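Local structure of mannitol dehydrogenase (Helicobacter pylori, 3TWO) at residues Ile46-Tyr50 with Ser51-Glu55; Glu153-Ala156 with Pro157-Ala161; Gly265-Val269 with Glu270-Val274; His328-His332 with Gly333-Phe337. The protein probably interconverts cinnamyl aldehydes and their alcohols using NADP(H), as a zinc-dependent member of the medium-chain alcohol dehydrogenase family. All coordinates share one frame; numbering follows the deposited sequence.

How the interactions relate
From the N terminus the four contacts follow one another in series; none nests within or crosses another, and each lies within a single continuous stretch. Interaction 1 closes the turn that ends helix 43-49. Interaction 2 joins helix 152-155 to helix 158-171 and carries a zinc ligand. Interaction 3 shapes the loop between strands 259-263 and 274-276, and interaction 4 turns the chain from helix 323-331 toward strand 338-342. Interaction 1 touches interaction 3 through bonds of Trp-53 and Glu-52 to Leu-266 and Val-269, and interaction 4 through Ile-46 against Leu-330. All four border the NADPH, interaction 2 through Cys-160, though it touches none of the other three contacts.

Interaction 1: Ile46-Tyr50 with Ser51-Glu55; sequences IHSAY and SEWKE. With NDP (NADPH dihydro-nicotinamide-adenine-dinucleotide phosphate), chain F.
Glu-52 folds back on His-47 where a Schellman motif ends helix 43-49. Its backbone N binds His-47 O (2.8 Å), while Ser-51 N binds Ser-48 O at 2.9 Å. Ser-51, the C' residue, has the positive phi this motif needs, and the two bonds satisfy carbonyls that the end of the helix would otherwise leave without amides.

The same turn places the carboxylate. Glu-52 CG lies beside its backbone N (chi1 -76°) and the chain is extended beyond it, which carries OE1 back to accept from His-47 ND1 at 2.8 Å, with the carboxylate turned 58° from the ring and OE1 lying somewhat off the ring plane. Imidazole suits this place because it has a second nitrogen: His-47 NE2 shares a hydrogen bond with ribose O3D of the NADPH (2.7 Å). Gripped at both nitrogens, the ring is fixed in rotation between carboxylate and cofactor.

Trp-53 adds a broad apolar wall. His-47 CB sits over its five-membered ring, 3.7 Å from the centroid, in a CH-pi contact, whereas the two rings are slid apart and barely overlap. The indole NE1 is satisfied by Leu-266 O, Ser-48 OG by Ser-44 O, and Ser-51 OG is hydrogen-bonded to Tyr-58 OH. Phe-278 of the second subunit meets the indole edge-to-face. Ribose O2D of the NADPH lies at the indole's edge, in its plane, 3.4 Å from Trp-53 CZ2.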
# COMPACT_ATOMS: atom_id res chain seq x y z
N ILE B 46 -8.79 -20.60 13.89
CA ILE B 46 -7.86 -21.68 13.64
C ILE B 46 -6.42 -21.14 13.73
O ILE B 46 -5.56 -21.80 14.36
CB ILE B 46 -8.04 -22.24 12.21
CG1 ILE B 46 -9.47 -22.74 12.01
CG2 ILE B 46 -7.01 -23.36 11.95
CD1 ILE B 46 -9.78 -23.12 10.54
N HIS B 47 -6.16 -19.99 13.08
CA HIS B 47 -4.86 -19.33 13.15
C HIS B 47 -4.49 -19.12 14.65
O HIS B 47 -3.32 -19.37 15.06
CB HIS B 47 -4.87 -17.96 12.46
CG HIS B 47 -5.05 -17.98 10.96
ND1 HIS B 47 -4.25 -18.73 10.11
CD2 HIS B 47 -5.91 -17.29 10.14
CE1 HIS B 47 -4.62 -18.53 8.84
NE2 HIS B 47 -5.59 -17.62 8.84
N SER B 48 -5.48 -18.72 15.48
CA SER B 48 -5.15 -18.45 16.89
C SER B 48 -4.96 -19.74 17.63
O SER B 48 -3.92 -19.92 18.32
CB SER B 48 -6.21 -17.60 17.62
OG SER B 48 -6.62 -16.51 16.81
N ALA B 49 -5.91 -20.66 17.45
CA ALA B 49 -5.87 -21.99 18.13
C ALA B 49 -4.54 -22.69 17.91
O ALA B 49 -4.02 -23.38 18.83
CB ALA B 49 -7.01 -22.89 17.66
N TYR B 50 -3.98 -22.52 16.70
CA TYR B 50 -2.79 -23.22 16.36
C TYR B 50 -1.55 -22.39 16.52
O TYR B 50 -0.51 -22.81 16.10
CB TYR B 50 -2.90 -23.73 14.93
CG TYR B 50 -3.94 -24.82 14.79
CD1 TYR B 50 -4.35 -25.26 13.53
CD2 TYR B 50 -4.50 -25.42 15.94
CE1 TYR B 50 -5.33 -26.28 13.40
CE2 TYR B 50 -5.47 -26.47 15.83
CZ TYR B 50 -5.87 -26.87 14.58
OH TYR B 50 -6.79 -27.88 14.50
N SER B 51 -1.66 -21.17 17.07
CA SER B 51 -0.46 -20.34 17.21
C SER B 51 0.24 -20.03 15.87
O SER B 51 1.46 -20.09 15.77
CB SER B 51 0.55 -21.00 18.20
OG SER B 51 -0.09 -21.04 19.49
N GLU B 52 -0.53 -19.67 14.84
CA GLU B 52 0.06 -19.47 13.50
C GLU B 52 0.54 -18.05 13.34
O GLU B 52 1.32 -17.75 12.43
CB GLU B 52 -0.97 -19.86 12.40
CG GLU B 52 -1.06 -21.40 12.29
CD GLU B 52 -2.14 -21.94 11.32
OE1 GLU B 52 -2.97 -21.19 10.76
OE2 GLU B 52 -2.16 -23.18 11.14
N TRP B 53 0.06 -17.17 14.22
CA TRP B 53 0.40 -15.75 14.17
C TRP B 53 1.41 -15.38 15.25
O TRP B 53 2.23 -14.53 15.06
CB TRP B 53 -0.82 -14.92 14.42
CG TRP B 53 -1.87 -14.97 13.35
CD1 TRP B 53 -1.70 -15.29 12.02
CD2 TRP B 53 -3.24 -14.63 13.53
NE1 TRP B 53 -2.94 -15.19 11.34
CE2 TRP B 53 -3.89 -14.76 12.24
CE3 TRP B 53 -4.00 -14.22 14.63
CZ2 TRP B 53 -5.27 -14.52 12.06
CZ3 TRP B 53 -5.40 -13.95 14.43
CH2 TRP B 53 -6.00 -14.09 13.14
N LYS B 54 1.23 -16.01 16.41
CA LYS B 54 2.00 -15.78 17.60
C LYS B 54 1.69 -16.96 18.57
O LYS B 54 0.84 -17.80 18.31
CB LYS B 54 1.56 -14.45 18.25
CG LYS B 54 0.10 -14.45 18.70
CD LYS B 54 -0.31 -13.13 19.36
CE LYS B 54 -1.73 -13.24 19.81
NZ LYS B 54 -2.50 -12.10 19.26
N GLU B 55 2.38 -16.95 19.70
CA GLU B 55 2.19 -17.88 20.74
C GLU B 55 0.82 -17.64 21.38
O GLU B 55 0.54 -16.54 21.84
CB GLU B 55 3.29 -17.64 21.74
CG GLU B 55 4.60 -18.24 21.31
CD GLU B 55 4.57 -19.72 21.55
OE1 GLU B 55 4.25 -20.49 20.61
OE2 GLU B 55 4.83 -20.13 22.71
PA NDP F . -11.99 -19.63 5.30
O1A NDP F . -11.07 -20.75 5.05
O2A NDP F . -13.54 -19.62 5.00
O5B NDP F . -11.84 -19.15 3.75
C5B NDP F . -10.48 -19.04 3.06
C4B NDP F . -10.70 -19.24 1.56
O4B NDP F . -9.54 -18.92 0.69
C3B NDP F . -11.07 -20.72 1.31
O3B NDP F . -12.25 -20.74 0.42
C2B NDP F . -9.81 -21.27 0.59
O2B NDP F . -10.27 -22.31 -0.30
C1B NDP F . -9.37 -20.06 -0.26
N9A NDP F . -7.91 -20.00 -0.50
C8A NDP F . -6.96 -20.46 0.35
N7A NDP F . -5.79 -20.17 -0.19
C5A NDP F . -5.99 -19.55 -1.35
C6A NDP F . -5.14 -19.03 -2.31
N6A NDP F . -3.77 -19.10 -2.22
N1A NDP F . -5.72 -18.48 -3.37
C2A NDP F . -7.02 -18.37 -3.52
N3A NDP F . -7.85 -18.83 -2.62
C4A NDP F . -7.34 -19.44 -1.53
O3 NDP F . -11.37 -18.26 5.79
PN NDP F . -12.13 -17.05 6.31
O1N NDP F . -12.93 -16.39 5.25
O2N NDP F . -12.84 -17.24 7.68
O5D NDP F . -10.93 -16.11 6.69
C5D NDP F . -9.87 -15.88 5.64
C4D NDP F . -8.63 -15.11 6.27
O4D NDP F . -9.22 -13.87 6.71
C3D NDP F . -7.97 -15.77 7.51
O3D NDP F . -6.53 -15.58 7.42
C2D NDP F . -8.63 -14.98 8.66
O2D NDP F . -7.79 -14.94 9.76
C1D NDP F . -8.69 -13.57 8.02
N1N NDP F . -9.59 -12.60 8.74
C2N NDP F . -9.15 -11.27 8.89
C3N NDP F . -9.94 -10.33 9.54
C7N NDP F . -9.45 -8.89 9.61
O7N NDP F . -8.62 -8.46 8.80
N7N NDP F . -10.18 -8.10 10.40
C4N NDP F . -11.18 -10.73 10.08
C5N NDP F . -11.67 -12.06 9.90
C6N NDP F . -10.89 -12.99 9.25
P2B NDP F . -9.53 -23.67 -0.49
O1X NDP F . -10.71 -24.79 -0.33
O2X NDP F . -8.78 -23.65 -1.76
O3X NDP F . -8.57 -23.87 0.76

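Interaction 2: Glu153-Ala156 with Pro157-Ala161; sequences EKVA and PLLCA. With ZN (zinc ion), chain G.
Leu-158 lies against Val-155, the residue three places before it, at the joint between helix 152-155 and helix 158-171. Its CB starts 3.1 Å from Val-155 O. With CG beside the backbone N (chi1 -59°), the branch runs back along the chain: CG (3.2 Å) and CD1 (3.6 Å) keep to the same Val-155 O, and CD1 also meets Val-155 CG1 at 4.2 Å. Leucine suits this buried place: around it are Met-191 and Tyr-195 of helix 187-198 and Met-302 and Val-303 of helix 296-308.

The backbone makes two short turns here. Leu-158 N binds Val-155 O (2.8 Å) and Leu-159 N binds Ala-156 O (3.0 Å). Pro-157, just before them, has no N-H to give, so the run of helical bonds is broken here; its CD lies 3.4 Å from Lys-154 O. Leu-159 bends its CD2 toward Val-155 CG1 and widens the apolar patch.

Next in the chain, Cys-160 carries SG anti to its backbone N (chi1 -177°), pointing the sulfur at the zinc ion, 2.4 Å away. Cys-42 and His-64 also bind this metal, a set of ligands that corresponds to the catalytic zinc site of medium-chain alcohol dehydrogenases.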
# COMPACT_ATOMS: atom_id res chain seq x y z
N GLU B 153 -29.04 -18.11 13.25
CA GLU B 153 -27.93 -18.95 12.76
C GLU B 153 -27.19 -18.27 11.59
O GLU B 153 -25.96 -18.39 11.49
CB GLU B 153 -28.42 -20.38 12.43
CG GLU B 153 -29.09 -20.69 11.04
CD GLU B 153 -30.49 -20.15 10.91
OE1 GLU B 153 -31.05 -19.61 11.88
OE2 GLU B 153 -31.05 -20.24 9.79
N LYS B 154 -27.91 -17.51 10.76
CA LYS B 154 -27.28 -16.77 9.64
C LYS B 154 -26.67 -15.41 10.06
O LYS B 154 -25.75 -14.88 9.37
CB LYS B 154 -28.31 -16.52 8.55
CG LYS B 154 -28.50 -17.75 7.65
CD LYS B 154 -29.57 -17.48 6.67
CE LYS B 154 -29.93 -18.76 5.93
NZ LYS B 154 -30.84 -18.34 4.84
N VAL B 155 -27.19 -14.87 11.17
CA VAL B 155 -26.75 -13.58 11.68
C VAL B 155 -25.33 -13.69 12.24
O VAL B 155 -24.54 -12.77 12.05
CB VAL B 155 -27.72 -13.03 12.77
CG1 VAL B 155 -27.10 -11.83 13.55
CG2 VAL B 155 -29.06 -12.62 12.14
N ALA B 156 -25.02 -14.79 12.93
CA ALA B 156 -23.79 -14.90 13.71
C ALA B 156 -22.51 -14.54 12.91
O ALA B 156 -21.67 -13.78 13.41
CB ALA B 156 -23.68 -16.35 14.42
N PRO B 157 -22.35 -15.05 11.68
CA PRO B 157 -21.08 -14.71 11.00
C PRO B 157 -21.06 -13.29 10.47
O PRO B 157 -20.00 -12.82 10.08
CB PRO B 157 -20.96 -15.73 9.83
CG PRO B 157 -21.91 -16.89 10.21
CD PRO B 157 -23.05 -16.18 11.01
N LEU B 158 -22.21 -12.60 10.45
CA LEU B 158 -22.17 -11.18 10.13
C LEU B 158 -21.25 -10.48 11.10
O LEU B 158 -20.61 -9.49 10.72
CB LEU B 158 -23.54 -10.50 10.21
CG LEU B 158 -24.60 -11.04 9.32
CD1 LEU B 158 -26.02 -10.44 9.71
CD2 LEU B 158 -24.23 -10.82 7.89
N LEU B 159 -21.15 -10.99 12.36
CA LEU B 159 -20.39 -10.29 13.39
C LEU B 159 -18.92 -10.20 13.10
O LEU B 159 -18.25 -9.35 13.67
CB LEU B 159 -20.64 -10.83 14.80
CG LEU B 159 -21.92 -10.38 15.55
CD1 LEU B 159 -21.68 -8.95 16.07
CD2 LEU B 159 -23.17 -10.44 14.69
N CYS B 160 -18.38 -11.07 12.24
CA CYS B 160 -16.97 -10.91 11.81
C CYS B 160 -16.78 -10.96 10.32
O CYS B 160 -16.32 -10.02 9.76
CB CYS B 160 -16.06 -11.95 12.42
SG CYS B 160 -14.37 -11.60 11.91
N ALA B 161 -17.11 -12.06 9.66
CA ALA B 161 -17.14 -12.10 8.17
C ALA B 161 -17.89 -10.94 7.50
O ALA B 161 -17.42 -10.37 6.49
CB ALA B 161 -17.74 -13.45 7.68
ZN ZN G . -12.82 -13.34 12.51

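Interaction 3: Gly265-Val269 with Glu270-Val274; sequences GLPPV and EVAPV. With NDP (NADPH dihydro-nicotinamide-adenine-dinucleotide phosphate), chain F.
Pro-268 and Val-271 meet across a tight turn, Val-271 CG2 resting 4.0 Å from Pro-268 CD. That methyl occupies the position between the backbone N and the carbonyl carbon, which also brings it close to Pro-268 O. Pro-267 adds a second set of contacts: its CD faces Ala-272 CB, and its CG meets Pro-273 CD at 4.0 Å, the two proline rings crossing at about a right angle. Prolines suit such a turn, since their closed rings restrict the backbone while presenting compact apolar surfaces.

The turn itself is held by Val-271 N, which binds Pro-268 O at 3.0 Å, and by a weak bond from Ala-272 N to Val-269 O (3.4 Å). Just before the prolines, Leu-266 gives its N-H to ribose O3D of the NADPH (2.9 Å), and its CD2 reaches to 3.9 Å from nicotinamide C2N. Gly-265, with no side chain, brings its CA to 3.6 Å from ribose O4D.

Further out, Val-269 pairs with Glu-52 through the backbone. The loop joins strand 259-263 of the parallel Rossmann sheet to strand 274-276, where Val-274 pairs in an antiparallel ladder with a strand of the second subunit, so the strands run on across the interface.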
# COMPACT_ATOMS: atom_id res chain seq x y z
N GLY B 265 -7.08 -10.87 4.62
CA GLY B 265 -6.62 -12.22 4.94
C GLY B 265 -5.25 -12.26 5.65
O GLY B 265 -4.34 -11.42 5.39
N LEU B 266 -5.08 -13.23 6.53
CA LEU B 266 -3.97 -13.18 7.49
C LEU B 266 -3.26 -14.55 7.57
O LEU B 266 -3.51 -15.35 8.50
CB LEU B 266 -4.57 -12.79 8.82
CG LEU B 266 -4.16 -11.61 9.66
CD1 LEU B 266 -3.23 -10.58 8.99
CD2 LEU B 266 -5.43 -11.01 10.19
N PRO B 267 -2.41 -14.85 6.57
CA PRO B 267 -1.80 -16.19 6.59
C PRO B 267 -0.86 -16.37 7.77
O PRO B 267 -0.59 -15.41 8.51
CB PRO B 267 -1.00 -16.27 5.27
CG PRO B 267 -1.50 -15.10 4.43
CD PRO B 267 -1.91 -14.04 5.43
N PRO B 268 -0.39 -17.62 7.99
CA PRO B 268 0.52 -17.78 9.15
C PRO B 268 1.72 -16.88 8.91
O PRO B 268 2.12 -16.70 7.73
CB PRO B 268 0.93 -19.25 9.08
CG PRO B 268 -0.28 -19.96 8.36
CD PRO B 268 -0.86 -18.90 7.40
N VAL B 269 2.31 -16.35 9.99
CA VAL B 269 3.29 -15.30 9.88
C VAL B 269 4.50 -15.77 9.13
O VAL B 269 5.08 -15.03 8.39
CB VAL B 269 3.72 -14.64 11.23
CG1 VAL B 269 2.59 -13.84 11.81
CG2 VAL B 269 4.30 -15.64 12.21
N GLU B 270 4.86 -17.04 9.26
CA GLU B 270 6.08 -17.45 8.59
C GLU B 270 5.92 -17.49 7.06
O GLU B 270 6.93 -17.51 6.39
CB GLU B 270 6.59 -18.80 9.13
CG GLU B 270 5.58 -19.92 8.83
CD GLU B 270 6.13 -21.30 9.10
OE1 GLU B 270 5.91 -22.20 8.24
OE2 GLU B 270 6.79 -21.47 10.18
N VAL B 271 4.70 -17.53 6.51
CA VAL B 271 4.51 -17.58 5.05
C VAL B 271 3.76 -16.36 4.51
O VAL B 271 3.49 -16.27 3.31
CB VAL B 271 3.78 -18.89 4.55
CG1 VAL B 271 4.48 -20.18 5.09
CG2 VAL B 271 2.26 -18.87 4.94
N ALA B 272 3.45 -15.39 5.38
CA ALA B 272 2.65 -14.24 4.95
C ALA B 272 3.42 -13.30 4.00
O ALA B 272 4.58 -13.03 4.19
CB ALA B 272 2.10 -13.50 6.12
N PRO B 273 2.73 -12.80 2.95
CA PRO B 273 3.51 -12.13 1.88
C PRO B 273 3.84 -10.70 2.25
O PRO B 273 3.15 -10.12 3.10
CB PRO B 273 2.60 -12.19 0.68
CG PRO B 273 1.21 -12.27 1.26
CD PRO B 273 1.35 -13.12 2.53
N VAL B 274 4.89 -10.16 1.67
CA VAL B 274 5.20 -8.76 1.83
C VAL B 274 5.27 -8.03 0.44
O VAL B 274 5.30 -8.69 -0.64
CB VAL B 274 6.56 -8.62 2.55
CG1 VAL B 274 6.65 -9.55 3.87
CG2 VAL B 274 7.72 -8.95 1.59
PA NDP F . -11.99 -19.63 5.30
O1A NDP F . -11.07 -20.75 5.05
O2A NDP F . -13.54 -19.62 5.00
O5B NDP F . -11.84 -19.15 3.75
C5B NDP F . -10.48 -19.04 3.06
C4B NDP F . -10.70 -19.24 1.56
O4B NDP F . -9.54 -18.92 0.69
C3B NDP F . -11.07 -20.72 1.31
O3B NDP F . -12.25 -20.74 0.42
C2B NDP F . -9.81 -21.27 0.59
O2B NDP F . -10.27 -22.31 -0.30
C1B NDP F . -9.37 -20.06 -0.26
N9A NDP F . -7.91 -20.00 -0.50
C8A NDP F . -6.96 -20.46 0.35
N7A NDP F . -5.79 -20.17 -0.19
C5A NDP F . -5.99 -19.55 -1.35
C6A NDP F . -5.14 -19.03 -2.31
N6A NDP F . -3.77 -19.10 -2.22
N1A NDP F . -5.72 -18.48 -3.37
C2A NDP F . -7.02 -18.37 -3.52
N3A NDP F . -7.85 -18.83 -2.62
C4A NDP F . -7.34 -19.44 -1.53
O3 NDP F . -11.37 -18.26 5.79
PN NDP F . -12.13 -17.05 6.31
O1N NDP F . -12.93 -16.39 5.25
O2N NDP F . -12.84 -17.24 7.68
O5D NDP F . -10.93 -16.11 6.69
C5D NDP F . -9.87 -15.88 5.64
C4D NDP F . -8.63 -15.11 6.27
O4D NDP F . -9.22 -13.87 6.71
C3D NDP F . -7.97 -15.77 7.51
O3D NDP F . -6.53 -15.58 7.42
C2D NDP F . -8.63 -14.98 8.66
O2D NDP F . -7.79 -14.94 9.76
C1D NDP F . -8.69 -13.57 8.02
N1N NDP F . -9.59 -12.60 8.74
C2N NDP F . -9.15 -11.27 8.89
C3N NDP F . -9.94 -10.33 9.54
C7N NDP F . -9.45 -8.89 9.61
O7N NDP F . -8.62 -8.46 8.80
N7N NDP F . -10.18 -8.10 10.40
C4N NDP F . -11.18 -10.73 10.08
C5N NDP F . -11.67 -12.06 9.90
C6N NDP F . -10.89 -12.99 9.25
P2B NDP F . -9.53 -23.67 -0.49
O1X NDP F . -10.71 -24.79 -0.33
O2X NDP F . -8.78 -23.65 -1.76
O3X NDP F . -8.57 -23.87 0.76

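Interaction 4: His328-His332 with Gly333-Phe337; sequences HNLTH and GKAKF. With NDP (NADPH dihydro-nicotinamide-adenine-dinucleotide phosphate), chain F.
The imidazole of His-328 receives Lys-334 NZ at its edge, almost exactly in the ring plane, and NZ donates to His-328 NE2 at 2.7 Å. His-328 CG lies opposite its backbone N (chi1 172°), which turns NE2 toward the lysine. His-332 CB lies over one face of this ring. In turn His-328 CE1 stands 3.5 Å above the centre of the His-332 ring, whose own edge is turned to the backbone: His-332 ND1 donates a hydrogen bond to His-328 O (2.8 Å). That carbonyl also accepts from Thr-331 N, so two donors hold it. Acting as acceptor at NE2, a neutral His-328 would carry its proton on ND1. Both His-328 and Lys-334 touch a crystal neighbour, which may favour this arrangement.

The lysine is extended beyond CG, and its long aliphatic stem runs past Asn-329, whose OD1 lies 3.6 Å from Lys-334 CB. Asn-329 ND2 is bonded to Tyr-339 OH. In the backbone, Lys-334 N binds Asn-329 O at 2.9 Å, five residues back, drawing the chain round the end of helix 323-331. Gly-333 makes the turn with positive phi (63°), a conformation glycine adopts readily.

On the inner side, Leu-330 CD2 packs tightly on Ala-335 CB, and the same methyl lies 3.6 Å from O1A of the cofactor's diphosphate. Gly-333 CA comes to 3.3 Å from O1X, on the 2'-phosphate that distinguishes NADPH from NADH. With Gly-333 and Leu-330 both against the cofactor, the turn that ends helix 323-331 lines part of the NADP(H) pocket, to which Arg-208 and Arg-338 also contribute hydrogen bonds.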
# COMPACT_ATOMS: atom_id res chain seq x y z
N HIS B 328 -10.25 -29.20 10.33
CA HIS B 328 -9.61 -30.02 9.31
C HIS B 328 -10.08 -29.58 7.90
O HIS B 328 -9.27 -29.30 7.01
CB HIS B 328 -9.96 -31.51 9.48
CG HIS B 328 -9.49 -32.35 8.34
ND1 HIS B 328 -8.17 -32.74 8.22
CD2 HIS B 328 -10.11 -32.80 7.22
CE1 HIS B 328 -8.01 -33.42 7.09
NE2 HIS B 328 -9.17 -33.48 6.47
N ASN B 329 -11.40 -29.52 7.72
CA ASN B 329 -11.99 -29.22 6.41
C ASN B 329 -11.53 -27.88 5.92
O ASN B 329 -11.16 -27.74 4.76
CB ASN B 329 -13.48 -29.27 6.52
CG ASN B 329 -14.00 -30.69 6.51
OD1 ASN B 329 -13.25 -31.60 6.22
ND2 ASN B 329 -15.30 -30.87 6.75
N LEU B 330 -11.47 -26.92 6.85
CA LEU B 330 -11.07 -25.56 6.53
C LEU B 330 -9.60 -25.44 6.18
O LEU B 330 -9.18 -24.47 5.54
CB LEU B 330 -11.44 -24.61 7.70
CG LEU B 330 -12.93 -24.19 7.76
CD1 LEU B 330 -13.31 -23.68 9.17
CD2 LEU B 330 -13.34 -23.12 6.59
N THR B 331 -8.79 -26.40 6.61
CA THR B 331 -7.33 -26.33 6.33
C THR B 331 -6.93 -27.36 5.28
O THR B 331 -5.75 -27.49 4.98
CB THR B 331 -6.51 -26.54 7.62
OG1 THR B 331 -7.00 -27.69 8.33
CG2 THR B 331 -6.63 -25.36 8.48
N HIS B 332 -7.88 -28.13 4.74
CA HIS B 332 -7.51 -29.11 3.73
C HIS B 332 -8.37 -29.01 2.50
O HIS B 332 -8.60 -29.99 1.83
CB HIS B 332 -7.52 -30.51 4.30
CG HIS B 332 -6.48 -30.71 5.35
ND1 HIS B 332 -6.59 -30.17 6.62
CD2 HIS B 332 -5.29 -31.38 5.33
CE1 HIS B 332 -5.51 -30.49 7.33
NE2 HIS B 332 -4.72 -31.24 6.58
N GLY B 333 -8.84 -27.80 2.21
CA GLY B 333 -9.59 -27.54 1.01
C GLY B 333 -10.89 -28.28 0.90
O GLY B 333 -11.30 -28.55 -0.20
N LYS B 334 -11.55 -28.58 2.04
CA LYS B 334 -12.80 -29.34 1.98
C LYS B 334 -14.01 -28.54 2.44
O LYS B 334 -15.07 -29.09 2.49
CB LYS B 334 -12.71 -30.70 2.80
CG LYS B 334 -11.65 -31.73 2.25
CD LYS B 334 -11.25 -32.69 3.39
CE LYS B 334 -9.96 -33.54 3.10
NZ LYS B 334 -9.86 -34.69 4.10
N ALA B 335 -13.89 -27.25 2.72
CA ALA B 335 -14.98 -26.54 3.39
C ALA B 335 -15.88 -25.91 2.32
O ALA B 335 -15.52 -25.93 1.13
CB ALA B 335 -14.44 -25.46 4.39
N LYS B 336 -17.05 -25.41 2.71
CA LYS B 336 -17.91 -24.77 1.71
C LYS B 336 -17.82 -23.25 1.96
O LYS B 336 -16.97 -22.55 1.32
CB LYS B 336 -19.35 -25.33 1.80
CG LYS B 336 -20.19 -25.06 0.50
CD LYS B 336 -21.73 -25.01 0.80
CE LYS B 336 -22.56 -24.46 -0.38
NZ LYS B 336 -22.28 -25.30 -1.61
N PHE B 337 -18.64 -22.74 2.88
CA PHE B 337 -18.54 -21.35 3.26
C PHE B 337 -18.35 -21.25 4.77
O PHE B 337 -17.24 -21.61 5.26
CB PHE B 337 -19.65 -20.49 2.62
CG PHE B 337 -19.66 -20.57 1.07
CD1 PHE B 337 -20.64 -21.32 0.37
CD2 PHE B 337 -18.67 -19.95 0.31
CE1 PHE B 337 -20.64 -21.38 -1.03
CE2 PHE B 337 -18.66 -20.02 -1.09
CZ PHE B 337 -19.67 -20.75 -1.76
PA NDP F . -11.99 -19.63 5.30
O1A NDP F . -11.07 -20.75 5.05
O2A NDP F . -13.54 -19.62 5.00
O5B NDP F . -11.84 -19.15 3.75
C5B NDP F . -10.48 -19.04 3.06
C4B NDP F . -10.70 -19.24 1.56
O4B NDP F . -9.54 -18.92 0.69
C3B NDP F . -11.07 -20.72 1.31
O3B NDP F . -12.25 -20.74 0.42
C2B NDP F . -9.81 -21.27 0.59
O2B NDP F . -10.27 -22.31 -0.30
C1B NDP F . -9.37 -20.06 -0.26
N9A NDP F . -7.91 -20.00 -0.50
C8A NDP F . -6.96 -20.46 0.35
N7A NDP F . -5.79 -20.17 -0.19
C5A NDP F . -5.99 -19.55 -1.35
C6A NDP F . -5.14 -19.03 -2.31
N6A NDP F . -3.77 -19.10 -2.22
N1A NDP F . -5.72 -18.48 -3.37
C2A NDP F . -7.02 -18.37 -3.52
N3A NDP F . -7.85 -18.83 -2.62
C4A NDP F . -7.34 -19.44 -1.53
O3 NDP F . -11.37 -18.26 5.79
PN NDP F . -12.13 -17.05 6.31
O1N NDP F . -12.93 -16.39 5.25
O2N NDP F . -12.84 -17.24 7.68
O5D NDP F . -10.93 -16.11 6.69
C5D NDP F . -9.87 -15.88 5.64
C4D NDP F . -8.63 -15.11 6.27
O4D NDP F . -9.22 -13.87 6.71
C3D NDP F . -7.97 -15.77 7.51
O3D NDP F . -6.53 -15.58 7.42
C2D NDP F . -8.63 -14.98 8.66
O2D NDP F . -7.79 -14.94 9.76
C1D NDP F . -8.69 -13.57 8.02
N1N NDP F . -9.59 -12.60 8.74
C2N NDP F . -9.15 -11.27 8.89
C3N NDP F . -9.94 -10.33 9.54
C7N NDP F . -9.45 -8.89 9.61
O7N NDP F . -8.62 -8.46 8.80
N7N NDP F . -10.18 -8.10 10.40
C4N NDP F . -11.18 -10.73 10.08
C5N NDP F . -11.67 -12.06 9.90
C6N NDP F . -10.89 -12.99 9.25
P2B NDP F . -9.53 -23.67 -0.49
O1X NDP F . -10.71 -24.79 -0.33
O2X NDP F . -8.78 -23.65 -1.76
O3X NDP F . -8.57 -23.87 0.76